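Local coordinates for protein arsenate Reductase (PDB 3T38) that reduces arsenate to arsenite in a thioredoxin-dependent reaction, on a low molecular weight tyrosine phosphatase fold preceded by a helical N-terminal domain, at residues A[14-18]-A[34-39]; A[120-124]-A[140-144]; A[154-160]-A[172-178]. One frame throughout, in Å; residues are numbered along the deposited sequence.

Contact 1: A[14-18]-A[34-39]; sequences LNRIA and INRYIF. With D1D ((4S,5S)-1,2-dithiane-4,5-diol), chain C.
A18 and N35 bring the consecutive helices 10-24 and 31-49 together, with CA atoms 5.2 Å apart and segment axes 9.3 Å apart that run roughly antiparallel, their N-to-C directions at 141°. The arrangement is a helical hairpin in the N-terminal domain, to which helix 55-73 adds a further layer where I34 and Y37 rest on L67. Alanine suits the point of nearest approach because its lone methyl lets the backbones come in. A18 CB meets I38 CG2 at 3.6 Å, and it also lies 3.2 Å from N35 OD1. The ethyl arm of I38 leaves anti to the backbone N (chi1 170°), which sends CG1 between L14 and I17; its last carbon is modelled too near the L14 backbone, so its exact place is doubtful. F39 closes the other end of this contact, against L14 and N15. L14 CB comes obliquely to its ring, 3.5 Å from F39 CE2, a match of two bulky apolar groups that are both buried. N15 starts out away from the opposing helix, yet its amide swings back to place OD1 at the rim of the phenyl ring, 3.0 Å from F39 CZ and near the ring plane, with amide and ring planes 58° apart. There the oxygen faces the slightly positive C-H edge instead of the electron-rich face. R152 of the second subunit makes a cation-pi contact with F39, and D148 of that subunit forms a salt bridge with R36. On the far side of helix 31-49, Y37 lines the dithiane-diol pocket: C4 of the ligand sits 3.4 Å above the phenol plane, toward the rim, and its O3 lies 3.3 Å from Y37 CD2.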
loop_
_atom_site.group_PDB
_atom_site.type_symbol
_atom_site.label_atom_id
_atom_site.label_comp_id
_atom_site.label_asym_id
_atom_site.label_seq_id
_atom_site.Cartn_x
_atom_site.Cartn_y
_atom_site.Cartn_z
ATOM N N LEU A 14 -4.420 -13.394 11.717
ATOM C CA LEU A 14 -3.913 -12.007 11.751
ATOM C C LEU A 14 -4.133 -11.378 13.148
ATOM O O LEU A 14 -3.261 -10.693 13.683
ATOM C CB LEU A 14 -4.511 -11.147 10.592
ATOM C CG LEU A 14 -4.240 -11.595 9.126
ATOM C CD1 LEU A 14 -5.040 -10.791 8.059
ATOM C CD2 LEU A 14 -2.723 -11.543 8.746
ATOM N N ASN A 15 -5.290 -11.610 13.752
ATOM C CA ASN A 15 -5.503 -11.116 15.107
ATOM C C ASN A 15 -4.451 -11.667 16.081
ATOM O O ASN A 15 -3.950 -10.912 16.924
ATOM C CB ASN A 15 -6.897 -11.478 15.643
ATOM C CG ASN A 15 -7.989 -10.661 15.047
ATOM O OD1 ASN A 15 -7.786 -9.499 14.664
ATOM N ND2 ASN A 15 -9.177 -11.245 14.975
ATOM N N ARG A 16 -4.115 -12.958 15.942
ATOM C CA ARG A 16 -3.135 -13.600 16.830
ATOM C C ARG A 16 -1.728 -13.005 16.707
ATOM O O ARG A 16 -1.107 -12.684 17.712
ATOM C CB ARG A 16 -3.129 -15.124 16.716
ATOM C CG ARG A 16 -2.171 -15.805 17.707
ATOM C CD ARG A 16 -1.838 -17.279 17.337
ATOM N NE ARG A 16 -1.512 -17.410 15.913
ATOM C CZ ARG A 16 -0.354 -17.037 15.380
ATOM N NH1 ARG A 16 0.604 -16.538 16.160
ATOM N NH2 ARG A 16 -0.133 -17.181 14.072
ATOM N N ILE A 17 -1.291 -12.807 15.467
ATOM C CA ILE A 17 -0.050 -12.107 15.106
ATOM C C ILE A 17 0.028 -10.644 15.604
ATOM O O ILE A 17 1.066 -10.210 16.123
ATOM C CB ILE A 17 0.186 -12.188 13.546
ATOM C CG1 ILE A 17 0.361 -13.643 13.084
ATOM C CG2 ILE A 17 1.424 -11.398 13.118
ATOM C CD1 ILE A 17 0.034 -13.819 11.612
ATOM N N ALA A 18 -1.048 -9.881 15.482
ATOM C CA ALA A 18 -1.064 -8.529 16.043
ATOM C C ALA A 18 -0.906 -8.515 17.581
ATOM O O ALA A 18 -0.194 -7.675 18.113
ATOM C CB ALA A 18 -2.330 -7.819 15.650
ATOM N N ILE A 34 0.817 -0.921 15.660
ATOM C CA ILE A 34 1.161 -2.318 15.509
ATOM C C ILE A 34 0.055 -3.144 14.865
ATOM O O ILE A 34 0.346 -3.906 13.884
ATOM C CB ILE A 34 1.513 -3.052 16.837
ATOM C CG1 ILE A 34 2.627 -2.335 17.612
ATOM C CG2 ILE A 34 1.899 -4.530 16.534
ATOM C CD1 ILE A 34 3.866 -2.105 16.752
ATOM N N ASN A 35 -1.171 -3.039 15.400
ATOM C CA ASN A 35 -2.300 -3.679 14.734
ATOM C C ASN A 35 -2.520 -3.244 13.258
ATOM O O ASN A 35 -2.738 -4.098 12.407
ATOM C CB ASN A 35 -3.554 -3.643 15.619
ATOM C CG ASN A 35 -3.334 -4.439 16.925
ATOM O OD1 ASN A 35 -2.227 -4.991 17.137
ATOM N ND2 ASN A 35 -4.343 -4.477 17.822
ATOM N N ARG A 36 -2.421 -1.950 12.927
ATOM C CA ARG A 36 -2.553 -1.557 11.509
ATOM C C ARG A 36 -1.466 -2.127 10.676
ATOM O O ARG A 36 -1.665 -2.454 9.497
ATOM C CB ARG A 36 -2.496 -0.022 11.314
ATOM C CG ARG A 36 -3.705 0.687 11.925
ATOM C CD ARG A 36 -4.963 0.379 11.060
ATOM N NE ARG A 36 -5.632 -0.824 11.477
ATOM C CZ ARG A 36 -6.366 -1.610 10.678
ATOM N NH1 ARG A 36 -6.486 -1.351 9.382
ATOM N NH2 ARG A 36 -6.955 -2.683 11.179
ATOM N N TYR A 37 -0.283 -2.238 11.257
ATOM C CA TYR A 37 0.855 -2.758 10.532
ATOM C C TYR A 37 0.590 -4.105 9.959
ATOM O O TYR A 37 0.817 -4.368 8.755
ATOM C CB TYR A 37 2.131 -2.764 11.359
ATOM C CG TYR A 37 3.001 -1.635 10.923
ATOM C CD1 TYR A 37 4.018 -1.829 9.973
ATOM C CD2 TYR A 37 2.831 -0.365 11.447
ATOM C CE1 TYR A 37 4.833 -0.741 9.546
ATOM C CE2 TYR A 37 3.656 0.717 11.031
ATOM C CZ TYR A 37 4.632 0.516 10.100
ATOM O OH TYR A 37 5.398 1.610 9.699
ATOM N N ILE A 38 0.062 -4.973 10.781
ATOM C CA ILE A 38 -0.194 -6.301 10.260
ATOM C C ILE A 38 -1.377 -6.419 9.278
ATOM O O ILE A 38 -1.262 -7.108 8.262
ATOM C CB ILE A 38 -0.232 -7.286 11.378
ATOM C CG1 ILE A 38 -0.727 -8.617 10.886
ATOM C CG2 ILE A 38 -1.080 -6.753 12.502
ATOM C CD1 ILE A 38 -1.803 -9.127 11.740
ATOM N N PHE A 39 -2.509 -5.799 9.585
ATOM C CA PHE A 39 -3.659 -5.942 8.701
ATOM C C PHE A 39 -3.465 -5.158 7.393
ATOM O O PHE A 39 -3.889 -5.645 6.331
ATOM C CB PHE A 39 -4.961 -5.528 9.349
ATOM C CG PHE A 39 -5.476 -6.535 10.371
ATOM C CD1 PHE A 39 -5.139 -6.402 11.727
ATOM C CD2 PHE A 39 -6.317 -7.573 9.984
ATOM C CE1 PHE A 39 -5.589 -7.300 12.687
ATOM C CE2 PHE A 39 -6.799 -8.492 10.954
ATOM C CZ PHE A 39 -6.424 -8.363 12.306
HETATM S S1 D1D C . -1.063 2.367 6.695
HETATM C C1 D1D C . -1.587 3.129 8.266
HETATM C C2 D1D C . -0.406 3.190 9.165
HETATM O O2 D1D C . -0.858 3.545 10.410
HETATM C C3 D1D C . 0.045 1.777 9.449
HETATM O O3 D1D C . 0.460 1.860 10.730
HETATM C C4 D1D C . 1.202 1.233 8.655
HETATM S S4 D1D C . 0.575 0.788 7.003
#

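Contact 2: A[120-124]-A[140-144]; sequences ASEIH and DAFPK
P143 turns its ring toward the loop 120-124 and fits against the backbone of that loop, while I123 reaches across beside it. P143 CB lies 3.3 Å from A120 O, and P143 CG lies 3.4 Å from E122 C, so one compact, rigid ring covers three residues of loop. Proline suits this place: it buries carbon against peptide groups and has no N-H that would need a partner. Both chain torsions of I123 bend it, chi1 of -52° setting CG1 beside the backbone N and chi2 of -46° folding CD1 back, and this methyl ends 3.8 Å from P143 CD and 3.7 Å from F142 CA. A141, with only a methyl, leaves room for the tip, its CB standing 4.3 Å from I123 CD1. F142 leaves in the direction away from 120-124 and packs on L58, F62 and L45 of the N-terminal helices. K144 bends over its ring, CE 3.6 Å above the plane and toward the rim, and K144 NZ then reaches F142 O at 2.9 Å, nearly in line with the C=O bond. The same NZ also donates to S114 O, so two carbonyls hold the charged end. Backbone bonds between A120 and H90 and between H124 and A92, with K144 N bonded to N91 OD1, tie both segments to one loop. H124 is the N-cap of helix 125-133. In this Rossmann-like phosphatase fold, the loop after strand 111-116 and the loop after helix 125-133 meet beside the CX5R signature loop that follows strand 83-88 and binds the oxyanion in relatives.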
loop_
_atom_site.group_PDB
_atom_site.type_symbol
_atom_site.label_atom_id
_atom_site.label_comp_id
_atom_site.label_asym_id
_atom_site.label_seq_id
_atom_site.Cartn_x
_atom_site.Cartn_y
_atom_site.Cartn_z
ATOM N N ALA A 120 4.534 -7.325 -8.843
ATOM C CA ALA A 120 3.997 -8.549 -9.399
ATOM C C ALA A 120 3.533 -9.469 -8.258
ATOM O O ALA A 120 3.650 -9.135 -7.068
ATOM C CB ALA A 120 5.059 -9.251 -10.256
ATOM N N SER A 121 3.017 -10.637 -8.631
ATOM C CA SER A 121 2.519 -11.560 -7.650
ATOM C C SER A 121 3.610 -12.447 -7.115
ATOM O O SER A 121 3.476 -12.979 -6.013
ATOM C CB SER A 121 1.384 -12.399 -8.220
ATOM O OG SER A 121 1.876 -13.220 -9.225
ATOM N N GLU A 122 4.696 -12.576 -7.873
ATOM C CA GLU A 122 5.847 -13.403 -7.494
ATOM C C GLU A 122 7.126 -12.938 -8.197
ATOM O O GLU A 122 7.088 -12.232 -9.208
ATOM C CB GLU A 122 5.608 -14.889 -7.805
ATOM C CG GLU A 122 4.479 -15.586 -7.012
ATOM C CD GLU A 122 4.489 -17.103 -7.231
ATOM O OE1 GLU A 122 5.424 -17.592 -7.908
ATOM O OE2 GLU A 122 3.573 -17.820 -6.748
ATOM N N ILE A 123 8.260 -13.324 -7.633
ATOM C CA ILE A 123 9.541 -13.063 -8.239
ATOM C C ILE A 123 9.550 -13.729 -9.651
ATOM O O ILE A 123 8.987 -14.778 -9.843
ATOM C CB ILE A 123 10.696 -13.699 -7.417
ATOM C CG1 ILE A 123 10.662 -13.323 -5.923
ATOM C CG2 ILE A 123 12.051 -13.392 -8.039
ATOM C CD1 ILE A 123 10.452 -11.922 -5.626
ATOM N N HIS A 124 10.240 -13.112 -10.602
ATOM C CA HIS A 124 10.451 -13.721 -11.911
ATOM C C HIS A 124 11.173 -15.084 -11.695
ATOM O O HIS A 124 12.197 -15.156 -11.045
ATOM C CB HIS A 124 11.299 -12.763 -12.760
ATOM C CG HIS A 124 11.285 -13.067 -14.220
ATOM N ND1 HIS A 124 11.726 -14.270 -14.740
ATOM C CD2 HIS A 124 10.887 -12.319 -15.275
ATOM C CE1 HIS A 124 11.602 -14.248 -16.052
ATOM N NE2 HIS A 124 11.094 -13.078 -16.403
ATOM N N ASP A 140 13.425 -16.562 0.690
ATOM C CA ASP A 140 12.233 -15.909 1.278
ATOM C C ASP A 140 11.903 -14.513 0.716
ATOM O O ASP A 140 11.453 -13.606 1.440
ATOM C CB ASP A 140 12.343 -15.900 2.784
ATOM C CG ASP A 140 12.198 -17.313 3.361
ATOM O OD1 ASP A 140 11.066 -17.885 3.337
ATOM O OD2 ASP A 140 13.237 -17.857 3.812
ATOM N N ALA A 141 12.168 -14.333 -0.569
ATOM C CA ALA A 141 11.982 -13.031 -1.193
ATOM C C ALA A 141 10.579 -13.026 -1.773
ATOM O O ALA A 141 10.046 -14.090 -2.107
ATOM C CB ALA A 141 13.019 -12.813 -2.247
ATOM N N PHE A 142 9.947 -11.859 -1.863
ATOM C CA PHE A 142 8.586 -11.774 -2.443
ATOM C C PHE A 142 8.398 -10.339 -2.889
ATOM O O PHE A 142 9.037 -9.444 -2.326
ATOM C CB PHE A 142 7.490 -12.175 -1.420
ATOM C CG PHE A 142 7.531 -11.381 -0.145
ATOM C CD1 PHE A 142 8.389 -11.737 0.886
ATOM C CD2 PHE A 142 6.719 -10.267 0.025
ATOM C CE1 PHE A 142 8.464 -10.970 2.078
ATOM C CE2 PHE A 142 6.746 -9.520 1.206
ATOM C CZ PHE A 142 7.631 -9.844 2.240
ATOM N N PRO A 143 7.558 -10.101 -3.913
ATOM C CA PRO A 143 7.379 -8.681 -4.319
ATOM C C PRO A 143 6.510 -7.969 -3.330
ATOM O O PRO A 143 5.592 -8.581 -2.782
ATOM C CB PRO A 143 6.632 -8.782 -5.656
ATOM C CG PRO A 143 6.786 -10.278 -6.075
ATOM C CD PRO A 143 6.818 -11.023 -4.776
ATOM N N LYS A 144 6.764 -6.689 -3.095
ATOM C CA LYS A 144 6.005 -5.964 -2.040
ATOM C C LYS A 144 5.990 -4.514 -2.453
ATOM O O LYS A 144 6.953 -4.063 -3.072
ATOM C CB LYS A 144 6.667 -6.126 -0.685
ATOM C CG LYS A 144 8.139 -5.578 -0.541
ATOM C CD LYS A 144 8.931 -6.279 0.642
ATOM C CE LYS A 144 9.641 -7.607 0.169
ATOM N NZ LYS A 144 10.466 -7.274 -1.065
#

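Contact 3: A[154-160]-A[172-178]; sequences SDYVITM and KHYLDWE
Strands 156-159 and 173-176 form the outer parallel pair of the central sheet, 173-176 being the edge strand within this chain, with Y156 to T159 paired in order to H173 to D176. The ladder passes from one strand to the other: H173 N donates to D155 O at 2.9 Å, V157 N to H173 O, L175 N to V157 O at 3.0 Å, T159 N to L175 O and W177 N to T159 O, all nearly straight at the hydrogen. K172 NZ meets S154 O at 2.8 Å in the carbonyl plane, and bonds R152 O too. The sheet has the strand order 2-1-3-4 of a Rossmann-like phosphatase fold, and no helix joins this last pair. On one face, Y156 and H173 lie side by side, the histidine's CD2 over the phenol 3.7 Å above its plane. With chi1 at -62°, I158 sets CG1 beside the backbone N and CG2 across from it, which carries that methyl over the W177 pyrrole ring in a CH-pi contact, 3.6 Å from the ring centroid. M160, a selenomethionine, brings CE to the indole edge near W177 CE3, while R200 of helix 190-211 adds a cation-pi contact to W177. On the other face, V157 CB lies 3.8 Å from Y174 CD2. D176 OD1 accepts from E178 N at 3.2 Å, closing an Asx turn, and E178 forms a salt bridge with R94, the CX5R arginine at the start of helix 94-106.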
loop_
_atom_site.group_PDB
_atom_site.type_symbol
_atom_site.label_atom_id
_atom_site.label_comp_id
_atom_site.label_asym_id
_atom_site.label_seq_id
_atom_site.Cartn_x
_atom_site.Cartn_y
_atom_site.Cartn_z
ATOM N N SER A 154 16.282 4.053 5.485
ATOM C CA SER A 154 17.363 3.725 4.594
ATOM C C SER A 154 18.487 4.810 4.621
ATOM O O SER A 154 18.193 6.006 4.729
ATOM C CB SER A 154 16.804 3.521 3.181
ATOM O OG SER A 154 16.007 2.345 3.134
ATOM N N ASP A 155 19.749 4.391 4.578
ATOM C CA ASP A 155 20.896 5.325 4.355
ATOM C C ASP A 155 21.183 5.494 2.843
ATOM O O ASP A 155 21.718 6.490 2.436
ATOM C CB ASP A 155 22.170 4.838 5.061
ATOM C CG ASP A 155 21.985 4.673 6.556
ATOM O OD1 ASP A 155 21.928 5.699 7.262
ATOM O OD2 ASP A 155 21.851 3.528 7.049
ATOM N N TYR A 156 20.839 4.490 2.031
ATOM C CA TYR A 156 21.008 4.513 0.569
ATOM C C TYR A 156 19.683 4.103 -0.054
ATOM O O TYR A 156 19.102 3.097 0.360
ATOM C CB TYR A 156 22.059 3.485 0.109
ATOM C CG TYR A 156 23.471 3.797 0.521
ATOM C CD1 TYR A 156 23.885 3.565 1.834
ATOM C CD2 TYR A 156 24.386 4.376 -0.391
ATOM C CE1 TYR A 156 25.176 3.874 2.260
ATOM C CE2 TYR A 156 25.737 4.695 0.022
ATOM C CZ TYR A 156 26.106 4.446 1.366
ATOM O OH TYR A 156 27.380 4.720 1.828
ATOM N N VAL A 157 19.209 4.840 -1.058
ATOM C CA VAL A 157 17.974 4.458 -1.731
ATOM C C VAL A 157 18.322 4.413 -3.184
ATOM O O VAL A 157 18.729 5.436 -3.735
ATOM C CB VAL A 157 16.825 5.519 -1.531
ATOM C CG1 VAL A 157 15.624 5.202 -2.435
ATOM C CG2 VAL A 157 16.395 5.679 -0.040
ATOM N N ILE A 158 18.184 3.240 -3.804
ATOM C CA ILE A 158 18.620 3.049 -5.203
ATOM C C ILE A 158 17.427 2.734 -6.047
ATOM O O ILE A 158 16.763 1.758 -5.860
ATOM C CB ILE A 158 19.727 1.945 -5.405
ATOM C CG1 ILE A 158 21.020 2.290 -4.655
ATOM C CG2 ILE A 158 20.115 1.781 -6.854
ATOM C CD1 ILE A 158 20.984 1.958 -3.191
ATOM N N THR A 159 17.259 3.560 -7.033
ATOM C CA THR A 159 16.158 3.598 -7.948
ATOM C C THR A 159 16.516 2.905 -9.272
ATOM O O THR A 159 17.601 3.103 -9.786
ATOM C CB THR A 159 15.835 5.124 -8.139
ATOM O OG1 THR A 159 14.654 5.398 -7.358
ATOM C CG2 THR A 159 15.691 5.531 -9.544
HETATM N N MSE A 160 15.618 2.061 -9.781
HETATM C CA MSE A 160 15.907 1.246 -10.970
HETATM C C MSE A 160 14.715 1.230 -11.981
HETATM O O MSE A 160 14.214 0.166 -12.389
HETATM C CB MSE A 160 16.288 -0.178 -10.526
HETATM C CG MSE A 160 17.100 -0.184 -9.236
HETATM SE SE MSE A 160 17.687 -2.002 -8.724
HETATM C CE MSE A 160 18.827 -2.454 -10.250
ATOM N N LYS A 172 20.357 11.197 3.386
ATOM C CA LYS A 172 20.396 9.952 2.651
ATOM C C LYS A 172 21.080 10.067 1.280
ATOM O O LYS A 172 20.973 11.101 0.621
ATOM C CB LYS A 172 18.959 9.460 2.397
ATOM C CG LYS A 172 18.105 9.233 3.619
ATOM C CD LYS A 172 16.703 8.684 3.279
ATOM C CE LYS A 172 15.800 8.825 4.563
ATOM N NZ LYS A 172 16.398 7.983 5.601
ATOM N N HIS A 173 21.673 8.954 0.830
ATOM C CA HIS A 173 22.199 8.813 -0.551
ATOM C C HIS A 173 21.170 8.271 -1.534
ATOM O O HIS A 173 20.829 7.120 -1.499
ATOM C CB HIS A 173 23.528 7.994 -0.571
ATOM C CG HIS A 173 24.504 8.488 0.437
ATOM N ND1 HIS A 173 25.156 9.691 0.295
ATOM C CD2 HIS A 173 24.854 8.011 1.659
ATOM C CE1 HIS A 173 25.895 9.920 1.366
ATOM N NE2 HIS A 173 25.733 8.913 2.207
ATOM N N TYR A 174 20.650 9.136 -2.376
ATOM C CA TYR A 174 19.799 8.725 -3.484
ATOM C C TYR A 174 20.652 8.482 -4.752
ATOM O O TYR A 174 21.317 9.382 -5.278
ATOM C CB TYR A 174 18.693 9.769 -3.722
ATOM C CG TYR A 174 17.623 9.757 -2.655
ATOM C CD1 TYR A 174 17.774 10.453 -1.453
ATOM C CD2 TYR A 174 16.452 9.035 -2.850
ATOM C CE1 TYR A 174 16.759 10.430 -0.472
ATOM C CE2 TYR A 174 15.439 9.013 -1.899
ATOM C CZ TYR A 174 15.611 9.702 -0.707
ATOM O OH TYR A 174 14.590 9.638 0.214
ATOM N N LEU A 175 20.608 7.249 -5.209
ATOM C CA LEU A 175 21.315 6.787 -6.383
ATOM C C LEU A 175 20.253 6.349 -7.415
ATOM O O LEU A 175 19.222 5.765 -7.036
ATOM C CB LEU A 175 22.243 5.594 -5.998
ATOM C CG LEU A 175 23.728 5.678 -5.525
ATOM C CD1 LEU A 175 24.192 6.969 -4.823
ATOM C CD2 LEU A 175 24.182 4.435 -4.730
ATOM N N ASP A 176 20.502 6.654 -8.689
ATOM C CA ASP A 176 19.644 6.278 -9.814
ATOM C C ASP A 176 20.411 5.397 -10.813
ATOM O O ASP A 176 21.337 5.860 -11.466
ATOM C CB ASP A 176 19.184 7.563 -10.545
ATOM C CG ASP A 176 18.034 7.316 -11.514
ATOM O OD1 ASP A 176 17.842 6.192 -11.999
ATOM O OD2 ASP A 176 17.315 8.269 -11.817
ATOM N N TRP A 177 20.025 4.124 -10.912
ATOM C CA TRP A 177 20.728 3.148 -11.742
ATOM C C TRP A 177 20.013 2.822 -13.063
ATOM O O TRP A 177 20.208 1.736 -13.611
ATOM C CB TRP A 177 20.930 1.843 -10.976
ATOM C CG TRP A 177 22.058 1.862 -9.980
ATOM C CD1 TRP A 177 22.804 2.937 -9.612
ATOM C CD2 TRP A 177 22.512 0.772 -9.199
ATOM N NE1 TRP A 177 23.717 2.579 -8.658
ATOM C CE2 TRP A 177 23.565 1.253 -8.384
ATOM C CE3 TRP A 177 22.148 -0.588 -9.117
ATOM C CZ2 TRP A 177 24.258 0.441 -7.493
ATOM C CZ3 TRP A 177 22.839 -1.404 -8.232
ATOM C CH2 TRP A 177 23.870 -0.887 -7.419
ATOM N N GLU A 178 19.176 3.723 -13.551
ATOM C CA GLU A 178 18.545 3.542 -14.856
ATOM C C GLU A 178 18.173 4.888 -15.462
ATOM O O GLU A 178 16.988 5.155 -15.678
ATOM C CB GLU A 178 17.282 2.674 -14.738
ATOM C CG GLU A 178 16.736 2.136 -16.125
ATOM C CD GLU A 178 15.607 1.096 -15.978
ATOM O OE1 GLU A 178 15.618 0.323 -14.976
ATOM O OE2 GLU A 178 14.717 1.060 -16.875
#

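How the contacts relate
The three contacts follow one another along the chain, each closing before the next opens. Contact 1 joins two helices of the N-terminal domain, whereas contacts 2 and 3 belong to the phosphatase-like domain. Centres of contacts 1 and 3 stand about 30 Å apart, on opposite sides of the chain's centre; contact 2 lies about 21 Å from the first and 20 Å from the last, centre to centre. Shared neighbours connect them: F142 and K144 pack on L45 of helix 31-49. Contact 1 lies beside the ligand pocket and the subunit interface; contact 2 borders the signature loop after strand 83-88, and contact 3 reaches the motif's arginine, R94, only through its M160-E178 end.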